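Side-chain contacts in alanine dehydrogenase/pyridine nucleotide transhydrogenase (Mycobacterium smegmatis str. MC2 155, PDB 3P2Y), which probably takes part in hydride transfer between NADH and NADP, coupled to proton pumping across the membrane, as transhydrogenase subunit alpha 1: residues 38-42 with 43-47; 65-69 with 70-74; 122-126 with 127-131. All blocks are in the same frame, centred on the assembly; numbering follows the deposited sequence.

Contact 1: 38-42 with 43-47; sequences VALVP and KVVEK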
loop_
_atom_site.group_PDB
_atom_site.type_symbol
_atom_site.label_atom_id
_atom_site.label_comp_id
_atom_site.label_asym_id
_atom_site.label_seq_id
_atom_site.Cartn_x
_atom_site.Cartn_y
_atom_site.Cartn_z
ATOM N N VAL A 38 -12.083 9.641 -14.547
ATOM C CA VAL A 38 -13.068 10.042 -15.574
ATOM C C VAL A 38 -13.978 11.088 -14.923
ATOM O O VAL A 38 -14.266 11.008 -13.738
ATOM C CB VAL A 38 -13.891 8.775 -16.053
ATOM C CG1 VAL A 38 -14.643 8.107 -14.888
ATOM C CG2 VAL A 38 -14.871 9.157 -17.192
ATOM N N ALA A 39 -14.416 12.107 -15.677
ATOM C CA ALA A 39 -15.056 13.271 -15.021
ATOM C C ALA A 39 -16.424 12.962 -14.425
ATOM O O ALA A 39 -16.778 13.560 -13.429
ATOM C CB ALA A 39 -15.156 14.478 -15.972
ATOM N N LEU A 40 -17.183 12.052 -15.040
ATOM C CA LEU A 40 -18.422 11.581 -14.423
ATOM C C LEU A 40 -18.383 10.066 -14.308
ATOM O O LEU A 40 -17.912 9.388 -15.224
ATOM C CB LEU A 40 -19.654 11.982 -15.260
ATOM C CG LEU A 40 -19.910 13.473 -15.502
ATOM C CD1 LEU A 40 -21.209 13.608 -16.310
ATOM C CD2 LEU A 40 -20.003 14.260 -14.148
ATOM N N VAL A 41 -18.879 9.548 -13.173
ATOM C CA VAL A 41 -19.025 8.113 -12.971
ATOM C C VAL A 41 -20.475 7.736 -13.245
ATOM O O VAL A 41 -21.363 8.599 -13.175
ATOM C CB VAL A 41 -18.652 7.684 -11.498
ATOM C CG1 VAL A 41 -17.153 7.960 -11.236
ATOM C CG2 VAL A 41 -19.533 8.393 -10.467
ATOM N N PRO A 42 -20.736 6.452 -13.519
ATOM C CA PRO A 42 -22.101 6.042 -13.867
ATOM C C PRO A 42 -23.188 6.471 -12.870
ATOM O O PRO A 42 -24.262 6.896 -13.296
ATOM C CB PRO A 42 -21.982 4.508 -13.961
ATOM C CG PRO A 42 -20.551 4.328 -14.512
ATOM C CD PRO A 42 -19.796 5.315 -13.603
ATOM N N LYS A 43 -22.920 6.408 -11.562
ATOM C CA LYS A 43 -23.939 6.817 -10.563
ATOM C C LYS A 43 -24.365 8.272 -10.709
ATOM O O LYS A 43 -25.531 8.604 -10.455
ATOM C CB LYS A 43 -23.454 6.612 -9.105
ATOM C CG LYS A 43 -23.329 5.170 -8.666
ATOM C CD LYS A 43 -22.665 5.148 -7.266
ATOM C CE LYS A 43 -22.301 3.724 -6.850
ATOM N NZ LYS A 43 -22.008 3.690 -5.395
ATOM N N VAL A 44 -23.431 9.132 -11.124
ATOM C CA VAL A 44 -23.713 10.554 -11.287
ATOM C C VAL A 44 -24.400 10.784 -12.618
ATOM O O VAL A 44 -25.360 11.548 -12.720
ATOM C CB VAL A 44 -22.400 11.412 -11.124
ATOM C CG1 VAL A 44 -22.636 12.896 -11.460
ATOM C CG2 VAL A 44 -21.872 11.282 -9.665
ATOM N N VAL A 45 -23.922 10.097 -13.646
ATOM C CA VAL A 45 -24.616 10.103 -14.946
ATOM C C VAL A 45 -26.095 9.737 -14.783
ATOM O O VAL A 45 -26.985 10.367 -15.393
ATOM C CB VAL A 45 -23.900 9.164 -15.951
ATOM C CG1 VAL A 45 -24.723 9.032 -17.260
ATOM C CG2 VAL A 45 -22.497 9.702 -16.280
ATOM N N GLU A 46 -26.373 8.729 -13.957
ATOM C CA GLU A 46 -27.754 8.289 -13.731
ATOM C C GLU A 46 -28.629 9.453 -13.224
ATOM O O GLU A 46 -29.756 9.672 -13.713
ATOM C CB GLU A 46 -27.781 7.092 -12.761
ATOM C CG GLU A 46 -29.157 6.421 -12.584
ATOM C CD GLU A 46 -29.088 5.037 -11.909
ATOM O OE1 GLU A 46 -27.970 4.518 -11.659
ATOM O OE2 GLU A 46 -30.170 4.460 -11.626
ATOM N N LYS A 47 -28.097 10.214 -12.275
ATOM C CA LYS A 47 -28.806 11.392 -11.751
ATOM C C LYS A 47 -29.071 12.459 -12.811
ATOM O O LYS A 47 -30.168 13.039 -12.846
ATOM C CB LYS A 47 -28.027 12.016 -10.591
ATOM C CG LYS A 47 -27.737 11.045 -9.435
ATOM C CD LYS A 47 -28.937 10.774 -8.562
ATOM C CE LYS A 47 -28.505 10.077 -7.266
ATOM N NZ LYS A 47 -27.285 10.737 -6.664
#

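Contact 2: 65-69 with 70-74; sequences ALFSD and ADYER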
loop_
_atom_site.group_PDB
_atom_site.type_symbol
_atom_site.label_atom_id
_atom_site.label_comp_id
_atom_site.label_asym_id
_atom_site.label_seq_id
_atom_site.Cartn_x
_atom_site.Cartn_y
_atom_site.Cartn_z
ATOM N N ALA A 65 -11.026 3.459 -14.446
ATOM C CA ALA A 65 -11.704 3.254 -13.165
ATOM C C ALA A 65 -12.464 1.910 -13.116
ATOM O O ALA A 65 -13.193 1.635 -12.172
ATOM C CB ALA A 65 -12.649 4.449 -12.844
ATOM N N LEU A 66 -12.255 1.087 -14.142
ATOM C CA LEU A 66 -12.849 -0.259 -14.270
ATOM C C LEU A 66 -14.362 -0.301 -14.525
ATOM O O LEU A 66 -15.008 -1.338 -14.271
ATOM C CB LEU A 66 -12.418 -1.181 -13.104
ATOM C CG LEU A 66 -10.897 -1.220 -12.882
ATOM C CD1 LEU A 66 -10.471 -2.171 -11.730
ATOM C CD2 LEU A 66 -10.185 -1.587 -14.166
ATOM N N PHE A 67 -14.919 0.795 -15.054
ATOM C CA PHE A 67 -16.318 0.852 -15.508
ATOM C C PHE A 67 -16.363 0.381 -16.954
ATOM O O PHE A 67 -15.338 0.457 -17.653
ATOM C CB PHE A 67 -16.847 2.274 -15.456
ATOM C CG PHE A 67 -16.943 2.820 -14.058
ATOM C CD1 PHE A 67 -17.637 2.108 -13.092
ATOM C CD2 PHE A 67 -16.313 4.019 -13.714
ATOM C CE1 PHE A 67 -17.727 2.591 -11.782
ATOM C CE2 PHE A 67 -16.417 4.508 -12.407
ATOM C CZ PHE A 67 -17.116 3.793 -11.465
ATOM N N SER A 68 -17.524 -0.083 -17.416
ATOM C CA SER A 68 -17.653 -0.428 -18.845
ATOM C C SER A 68 -18.563 0.555 -19.563
ATOM O O SER A 68 -19.300 1.333 -18.930
ATOM C CB SER A 68 -18.218 -1.846 -19.001
ATOM O OG SER A 68 -19.515 -1.838 -18.439
ATOM N N ASP A 69 -18.563 0.503 -20.899
ATOM C CA ASP A 69 -19.493 1.318 -21.676
ATOM C C ASP A 69 -20.917 0.934 -21.258
ATOM O O ASP A 69 -21.796 1.799 -21.163
ATOM C CB ASP A 69 -19.340 1.033 -23.179
ATOM C CG ASP A 69 -18.122 1.707 -23.802
ATOM O OD1 ASP A 69 -17.319 2.343 -23.086
ATOM O OD2 ASP A 69 -17.953 1.542 -25.031
ATOM N N ALA A 70 -21.144 -0.370 -21.009
ATOM C CA ALA A 70 -22.494 -0.821 -20.600
ATOM C C ALA A 70 -22.936 -0.174 -19.285
ATOM O O ALA A 70 -24.111 0.119 -19.123
ATOM C CB ALA A 70 -22.581 -2.355 -20.507
ATOM N N ASP A 71 -21.999 0.071 -18.364
ATOM C CA ASP A 71 -22.350 0.741 -17.097
ATOM C C ASP A 71 -22.917 2.124 -17.377
ATOM O O ASP A 71 -23.943 2.533 -16.811
ATOM C CB ASP A 71 -21.137 0.874 -16.179
ATOM C CG ASP A 71 -20.677 -0.439 -15.629
ATOM O OD1 ASP A 71 -21.528 -1.354 -15.428
ATOM O OD2 ASP A 71 -19.457 -0.562 -15.389
ATOM N N TYR A 72 -22.255 2.845 -18.278
ATOM C CA TYR A 72 -22.756 4.161 -18.702
ATOM C C TYR A 72 -24.092 4.120 -19.436
ATOM O O TYR A 72 -24.958 4.942 -19.171
ATOM C CB TYR A 72 -21.697 4.932 -19.499
ATOM C CG TYR A 72 -20.580 5.448 -18.592
ATOM C CD1 TYR A 72 -20.774 6.584 -17.784
ATOM C CD2 TYR A 72 -19.339 4.819 -18.567
ATOM C CE1 TYR A 72 -19.720 7.068 -16.961
ATOM C CE2 TYR A 72 -18.295 5.284 -17.745
ATOM C CZ TYR A 72 -18.495 6.410 -16.963
ATOM O OH TYR A 72 -17.460 6.860 -16.171
ATOM N N GLU A 73 -24.270 3.166 -20.343
ATOM C CA GLU A 73 -25.542 3.027 -21.056
ATOM C C GLU A 73 -26.680 2.701 -20.069
ATOM O O GLU A 73 -27.791 3.248 -20.203
ATOM C CB GLU A 73 -25.447 1.949 -22.133
ATOM C CG GLU A 73 -24.576 2.368 -23.317
ATOM C CD GLU A 73 -24.347 1.244 -24.305
ATOM O OE1 GLU A 73 -24.247 0.066 -23.889
ATOM O OE2 GLU A 73 -24.219 1.553 -25.493
ATOM N N ARG A 74 -26.390 1.845 -19.087
ATOM C CA ARG A 74 -27.366 1.536 -18.019
ATOM C C ARG A 74 -27.771 2.763 -17.199
ATOM O O ARG A 74 -28.895 2.823 -16.655
ATOM C CB ARG A 74 -26.856 0.426 -17.086
ATOM C CG ARG A 74 -27.068 -1.021 -17.637
ATOM C CD ARG A 74 -26.727 -2.114 -16.592
ATOM N NE ARG A 74 -25.281 -2.236 -16.378
ATOM C CZ ARG A 74 -24.477 -2.987 -17.133
ATOM N NH1 ARG A 74 -24.972 -3.695 -18.148
ATOM N NH2 ARG A 74 -23.169 -3.025 -16.881
HETATM O O HOH W 1 -20.388 -4.086 -17.362
#

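Contact 3: 122-126 with 127-131; sequences SRLRI and ADVTA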
loop_
_atom_site.group_PDB
_atom_site.type_symbol
_atom_site.label_atom_id
_atom_site.label_comp_id
_atom_site.label_asym_id
_atom_site.label_seq_id
_atom_site.Cartn_x
_atom_site.Cartn_y
_atom_site.Cartn_z
ATOM N N SER A 122 -6.698 31.836 -23.283
ATOM C CA SER A 122 -6.700 32.540 -24.569
ATOM C C SER A 122 -7.203 31.629 -25.671
ATOM O O SER A 122 -8.083 31.992 -26.465
ATOM C CB SER A 122 -5.281 32.994 -24.909
ATOM O OG SER A 122 -4.891 34.049 -24.057
ATOM N N ARG A 123 -6.615 30.447 -25.740
ATOM C CA ARG A 123 -7.012 29.470 -26.749
ATOM C C ARG A 123 -8.507 29.155 -26.698
ATOM O O ARG A 123 -9.173 29.066 -27.736
ATOM C CB ARG A 123 -6.191 28.199 -26.580
ATOM C CG ARG A 123 -6.500 27.159 -27.562
ATOM C CD ARG A 123 -5.841 27.427 -28.919
ATOM N NE ARG A 123 -6.278 26.381 -29.832
ATOM C CZ ARG A 123 -5.570 25.283 -30.073
ATOM N NH1 ARG A 123 -4.362 25.143 -29.504
ATOM N NH2 ARG A 123 -6.052 24.349 -30.902
ATOM N N LEU A 124 -9.046 29.002 -25.488
ATOM C CA LEU A 124 -10.472 28.669 -25.330
ATOM C C LEU A 124 -11.356 29.851 -25.714
ATOM O O LEU A 124 -12.387 29.681 -26.374
ATOM C CB LEU A 124 -10.765 28.182 -23.884
ATOM C CG LEU A 124 -10.093 26.814 -23.634
ATOM C CD1 LEU A 124 -10.027 26.503 -22.112
ATOM C CD2 LEU A 124 -10.860 25.713 -24.356
ATOM N N ARG A 125 -10.928 31.057 -25.349
ATOM C CA ARG A 125 -11.662 32.266 -25.741
ATOM C C ARG A 125 -11.746 32.375 -27.284
ATOM O O ARG A 125 -12.812 32.655 -27.853
ATOM C CB ARG A 125 -10.977 33.496 -25.141
ATOM C CG ARG A 125 -11.726 34.819 -25.246
ATOM C CD ARG A 125 -11.110 35.899 -24.292
ATOM N NE ARG A 125 -9.690 35.715 -23.927
ATOM C CZ ARG A 125 -9.203 35.633 -22.677
ATOM N NH1 ARG A 125 -10.002 35.707 -21.614
ATOM N NH2 ARG A 125 -7.897 35.477 -22.479
ATOM N N ILE A 126 -10.622 32.137 -27.945
ATOM C CA ILE A 126 -10.560 32.211 -29.410
ATOM C C ILE A 126 -11.479 31.176 -30.044
ATOM O O ILE A 126 -12.139 31.445 -31.073
ATOM C CB ILE A 126 -9.115 32.059 -29.910
ATOM C CG1 ILE A 126 -8.307 33.321 -29.552
ATOM C CG2 ILE A 126 -9.098 31.718 -31.432
ATOM C CD1 ILE A 126 -6.772 33.118 -29.545
ATOM N N ALA A 127 -11.584 30.024 -29.387
ATOM C CA ALA A 127 -12.449 28.947 -29.817
ATOM C C ALA A 127 -13.925 29.197 -29.490
ATOM O O ALA A 127 -14.787 28.379 -29.846
ATOM C CB ALA A 127 -11.952 27.618 -29.224
ATOM N N ASP A 128 -14.208 30.343 -28.854
ATOM C CA ASP A 128 -15.556 30.728 -28.408
ATOM C C ASP A 128 -16.152 29.724 -27.405
ATOM O O ASP A 128 -17.356 29.420 -27.444
ATOM C CB ASP A 128 -16.510 30.920 -29.604
ATOM C CG ASP A 128 -17.731 31.760 -29.256
ATOM O OD1 ASP A 128 -17.713 32.483 -28.226
ATOM O OD2 ASP A 128 -18.715 31.716 -30.039
ATOM N N VAL A 129 -15.288 29.203 -26.532
ATOM C CA VAL A 129 -15.713 28.287 -25.477
ATOM C C VAL A 129 -15.684 29.070 -24.174
ATOM O O VAL A 129 -14.721 29.823 -23.926
ATOM C CB VAL A 129 -14.754 27.055 -25.401
ATOM C CG1 VAL A 129 -15.088 26.170 -24.188
ATOM C CG2 VAL A 129 -14.836 26.249 -26.703
ATOM N N THR A 130 -16.736 28.911 -23.367
ATOM C CA THR A 130 -16.803 29.535 -22.043
ATOM C C THR A 130 -16.330 28.463 -21.092
ATOM O O THR A 130 -16.986 27.432 -20.981
ATOM C CB THR A 130 -18.250 29.949 -21.703
ATOM O OG1 THR A 130 -18.680 30.949 -22.655
ATOM C CG2 THR A 130 -18.333 30.529 -20.315
ATOM N N ALA A 131 -15.215 28.715 -20.410
ATOM C CA ALA A 131 -14.506 27.636 -19.693
ATOM C C ALA A 131 -14.342 27.960 -18.227
ATOM O O ALA A 131 -13.981 29.087 -17.868
ATOM C CB ALA A 131 -13.139 27.406 -20.312
#

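Contact 1: 38-42 with 43-47
L40 and V41 lie against V44 and V45 where the chain enters helix 42-50, so the contact is a helix N-terminus, with V41 as N-cap and the helical P42 next to it. The proline nitrogen has no hydrogen to donate, which suits a first-turn position, where backbone amides have no carbonyl one turn earlier in the helix.

The close-packed part is apolar. CB of L40 rests against CG2 of V45 at 3.8 Å, while its CD2 reaches CG1 of V44 at 4.0 Å; the leucine runs at about a right angle to both valines. In V45, CG1 is anti to the backbone N (chi1 173°), which places CG2 beside that N, where it meets L40 CB and V41 O. V44 uses both methyls, CG1 for L40 and CG2 for V41, whose own CG2 lies 3.8 Å from CG2 of V44. Behind this layer, L40, V41 and V44 touch helix 336-354 through T348, S340 and A344, while V45 and P42 meet Y72 of helix 69-74.

The other side faces solvent. Of the K43 side chain, CB is the atom that lies against P42, and the extended chain leads the ammonium away; E46 is likewise exposed, with its CB near the carbonyl of P42. Here the backbone makes the link: E46 N donates to P42 O over 2.9 Å.

The carbonyl oxygen of the N-cap residue, V41 O, accepts two amides. V45 N approaches it almost straight, with an N-H...O angle of 175°. V44 N comes from above the carbonyl plane, and its bond to V41 O, 3.0 Å long, is bent to 133°.

Contact 2: 65-69 with 70-74
The chain runs extended through F67 and S68, then turns helical at D69, leaving S68 as N-cap with its CA 5.1 Å from the CA of D71. E73 N donates to D69 O at 2.9 Å, the first firm backbone bond of the helix; S68 O receives only weak ones from the amides of D71 and Y72.

The side chains of S68 and D71 add a capping box. With chi1 at 63°, S68 holds OG between its own backbone N and carbonyl carbon, from where it accepts from D71 N (3.1 Å). In return, S68 N donates to D71 OD2 at 2.8 Å and 167°, arriving from above the carboxylate plane. The other oxygen, OD1, is met by NH2 of R74 at 2.8 Å in a salt bridge lying near the guanidinium plane, so the carboxylate is held at both oxygens. A water 2.6 Å from S68 OG also binds that NH2 weakly. The F67 ring stands nearly perpendicular to the carboxylate, with OD2 at its edge, and CB of F67 packs on CE2 of Y72 at 4.0 Å.

D69 turns its carboxylate to S59 OG and A60 N, while Y72 hydrogen-bonds through OH to L40 O in the loop before helix 42-50. D71 touches P42 at the start of that helix; strand 78-79 lies against D69, Y72 and E73 through I79, and L66 packs on G322 of the second subunit.

Contact 3: 122-126 with 127-131
L124 and V129 meet across a Schellman motif, which ends helix 118-126 and turns the chain into strand 130-133, the end of the beta-alpha-beta unit made by strand 107-110, helix 118-126 and strand 130-133.

The backbone bonds define the motif. A127 N still makes a helical bond to R123 O (3.1 Å), and CB of A127 lies 3.5 Å from both R123 O and L124 O. D128 then leaves the helix with a positive phi of 60°, and the amides of D128 and V129 point back into the last turn: D128 N donates to R125 O at 2.9 Å, from well above the carbonyl plane, and V129 N to L124 O at 2.9 Å and 167°, much the straighter of the two. L124 O and R125 O thus find their donors in swapped order from a continuing helix, where L124 O would take D128 N and R125 O would take V129 N.

Polar groups point off the turn: D128 is exposed, R123 NH1 hydrogen-bonds S96 OG, and R125 NH1 bonds T375 O weakly.

L124 carries the apolar packing: its CG is anti to the carbonyl carbon (chi1 -68°), and the two methyls that follow serve different partners. I99 of helix 96-99 and L108 of strand 107-110 close around the same leucine. CD2 lies 4.2 Å from CB of V129, an apolar pair across the Schellman turn. The other methyl, CD1, meets CB of A131 in the strand at 3.7 Å.

From the N terminus, the three contacts follow in series, none nested in or crossing another, and each joins consecutive segments at one end of a helix. Contact 1 closes the loop after strand 24-27 as helix 42-50 begins; contact 2 does the same after strand 54-57 at the start of helix 69-74. Their centres are 10 Å apart and they touch, P42 CD lying 3.7 Å from F67 CE2, so the two helix starts pack on each other. Contact 3 instead ends a helix, about 26 Å from contact 1 between centres. Its strand 130-133 is one edge of the parallel six-stranded sheet, whereas helix 69-74 leads into strand 78-79 at the other.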